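Local structure of isomerase prhC (Penicillium brasilianum, 5X9J) at residues His35-Ile40 against Ile109-Ala114. The protein acts as an isomerase in the biosynthesis of the fungal meroterpenoid paraherquonin, a compound with a highly congested hexacyclic skeleton. Sequence-based numbering, arbitrary orientation.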
loop_
_atom_site.group_PDB
_atom_site.type_symbol
_atom_site.label_atom_id
_atom_site.label_comp_id
_atom_site.label_asym_id
_atom_site.label_seq_id
_atom_site.Cartn_x
_atom_site.Cartn_y
_atom_site.Cartn_z
ATOM N N HIS B 35 -2.661 -17.033 -0.431
ATOM C CA HIS B 35 -3.697 -17.484 0.504
ATOM C C HIS B 35 -3.091 -18.238 1.679
ATOM O O HIS B 35 -3.513 -18.059 2.828
ATOM C CB HIS B 35 -4.711 -18.360 -0.224
ATOM C CG HIS B 35 -5.625 -17.593 -1.125
ATOM N ND1 HIS B 35 -6.568 -16.707 -0.646
ATOM C CD2 HIS B 35 -5.749 -17.587 -2.474
ATOM C CE1 HIS B 35 -7.235 -16.188 -1.663
ATOM N NE2 HIS B 35 -6.753 -16.702 -2.782
ATOM N N LYS B 36 -2.085 -19.073 1.410
ATOM C CA LYS B 36 -1.434 -19.830 2.473
ATOM C C LYS B 36 -0.738 -18.902 3.457
ATOM O O LYS B 36 -0.848 -19.071 4.680
ATOM C CB LYS B 36 -0.437 -20.818 1.863
ATOM C CG LYS B 36 0.341 -21.632 2.890
ATOM C CD LYS B 36 1.172 -22.703 2.191
ATOM C CE LYS B 36 1.827 -23.650 3.198
ATOM N NZ LYS B 36 2.770 -24.570 2.502
ATOM N N PHE B 37 0.013 -17.927 2.930
ATOM C CA PHE B 37 0.599 -16.876 3.758
ATOM C C PHE B 37 -0.430 -16.277 4.714
ATOM O O PHE B 37 -0.197 -16.187 5.924
ATOM C CB PHE B 37 1.190 -15.798 2.838
ATOM C CG PHE B 37 1.721 -14.593 3.562
ATOM C CD1 PHE B 37 0.931 -13.458 3.724
ATOM C CD2 PHE B 37 3.017 -14.583 4.053
ATOM C CE1 PHE B 37 1.421 -12.334 4.384
ATOM C CE2 PHE B 37 3.521 -13.456 4.713
ATOM C CZ PHE B 37 2.714 -12.336 4.883
ATOM N N CYS B 38 -1.597 -15.894 4.190
ATOM C CA CYS B 38 -2.622 -15.269 5.029
ATOM C C CYS B 38 -3.205 -16.249 6.050
ATOM O O CYS B 38 -3.372 -15.901 7.224
ATOM C CB CYS B 38 -3.724 -14.690 4.143
ATOM S SG CYS B 38 -3.137 -13.248 3.164
ATOM N N SER B 39 -3.523 -17.473 5.623
ATOM C CA SER B 39 -4.096 -18.460 6.542
ATOM C C SER B 39 -3.128 -18.809 7.656
ATOM O O SER B 39 -3.533 -18.966 8.817
ATOM C CB SER B 39 -4.480 -19.732 5.788
ATOM O OG SER B 39 -5.407 -19.450 4.763
ATOM N N ILE B 40 -1.848 -18.967 7.317
ATOM C CA ILE B 40 -0.845 -19.273 8.334
ATOM C C ILE B 40 -0.800 -18.167 9.375
ATOM O O ILE B 40 -0.781 -18.427 10.585
ATOM C CB ILE B 40 0.536 -19.491 7.690
ATOM C CG1 ILE B 40 0.612 -20.879 7.051
ATOM C CG2 ILE B 40 1.638 -19.327 8.731
ATOM C CD1 ILE B 40 1.918 -21.134 6.311
ATOM N N ILE B 109 3.878 -11.653 -6.253
ATOM C CA ILE B 109 2.438 -11.452 -6.236
ATOM C C ILE B 109 2.121 -10.308 -5.289
ATOM O O ILE B 109 2.685 -10.205 -4.196
ATOM C CB ILE B 109 1.701 -12.760 -5.858
ATOM C CG1 ILE B 109 0.181 -12.561 -5.897
ATOM C CG2 ILE B 109 2.179 -13.299 -4.495
ATOM C CD1 ILE B 109 -0.614 -13.910 -5.909
ATOM N N ALA B 110 1.227 -9.430 -5.724
ATOM C CA ALA B 110 0.752 -8.336 -4.893
ATOM C C ALA B 110 -0.736 -8.542 -4.669
ATOM O O ALA B 110 -1.470 -8.818 -5.618
ATOM C CB ALA B 110 1.010 -6.976 -5.547
ATOM N N PHE B 111 -1.179 -8.420 -3.418
ATOM C CA PHE B 111 -2.590 -8.620 -3.139
ATOM C C PHE B 111 -3.033 -7.701 -2.016
ATOM O O PHE B 111 -2.242 -7.304 -1.163
ATOM C CB PHE B 111 -2.896 -10.082 -2.780
ATOM C CG PHE B 111 -2.100 -10.611 -1.612
ATOM C CD1 PHE B 111 -2.613 -10.557 -0.323
ATOM C CD2 PHE B 111 -0.853 -11.186 -1.812
ATOM C CE1 PHE B 111 -1.893 -11.075 0.748
ATOM C CE2 PHE B 111 -0.126 -11.684 -0.759
ATOM C CZ PHE B 111 -0.654 -11.644 0.533
ATOM N N ARG B 112 -4.314 -7.367 -2.034
ATOM C CA ARG B 112 -4.934 -6.615 -0.961
ATOM C C ARG B 112 -5.388 -7.566 0.135
ATOM O O ARG B 112 -5.866 -8.670 -0.144
ATOM C CB ARG B 112 -6.125 -5.822 -1.491
ATOM C CG ARG B 112 -5.766 -4.737 -2.491
ATOM C CD ARG B 112 -7.039 -4.019 -2.928
ATOM N NE ARG B 112 -7.546 -3.144 -1.872
ATOM C CZ ARG B 112 -8.675 -2.448 -1.963
ATOM N NH1 ARG B 112 -9.430 -2.542 -3.054
ATOM N NH2 ARG B 112 -9.044 -1.659 -0.963
ATOM N N ALA B 113 -5.222 -7.140 1.385
ATOM C CA ALA B 113 -5.599 -7.959 2.522
ATOM C C ALA B 113 -6.228 -7.071 3.583
ATOM O O ALA B 113 -6.057 -5.846 3.587
ATOM C CB ALA B 113 -4.393 -8.712 3.098
ATOM N N ALA B 114 -6.989 -7.698 4.468
ATOM C CA ALA B 114 -7.540 -7.031 5.634
ATOM C C ALA B 114 -7.156 -7.836 6.863
ATOM O O ALA B 114 -6.862 -9.029 6.779
ATOM C CB ALA B 114 -9.068 -6.881 5.539
#
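C38 and F111 make a cysteine sulfur-aromatic contact. SG of C38 lies 3.5 Å from CE1 of F111 and 4.6 Å from the centroid of that ring. It approaches obliquely, 62° off the ring normal. With SG anti to the carbonyl carbon of C38 (chi1 -69°), the sulfur is turned toward F111. F92 and I94 of strand 90-94 also touch C38.

The second contact is between two aromatic rings. CD1 of F37 meets the edge of the F111 ring near its plane, 4.0 Å from CZ. The F37 side chain runs anti to its backbone nitrogen (chi1 175°), and the two side chains cross at a slant. The outer end of F111, CE1 and CZ, abuts F37 and C38, which lie next to each other on the helix.

The remaining packing is apolar and buried. A34, one helical turn before C38, also touches F111, as do V130 and L132 of strand 124-134, paired antiparallel with strand 108-119.

The backbones keep apart, with CA of C38 and CA of A113 8.3 Å from each other. Helix 26-43 packs through its apolar side on one face of a curved mixed sheet, consistent with the NTF2-like cone fold of the Trt14 family.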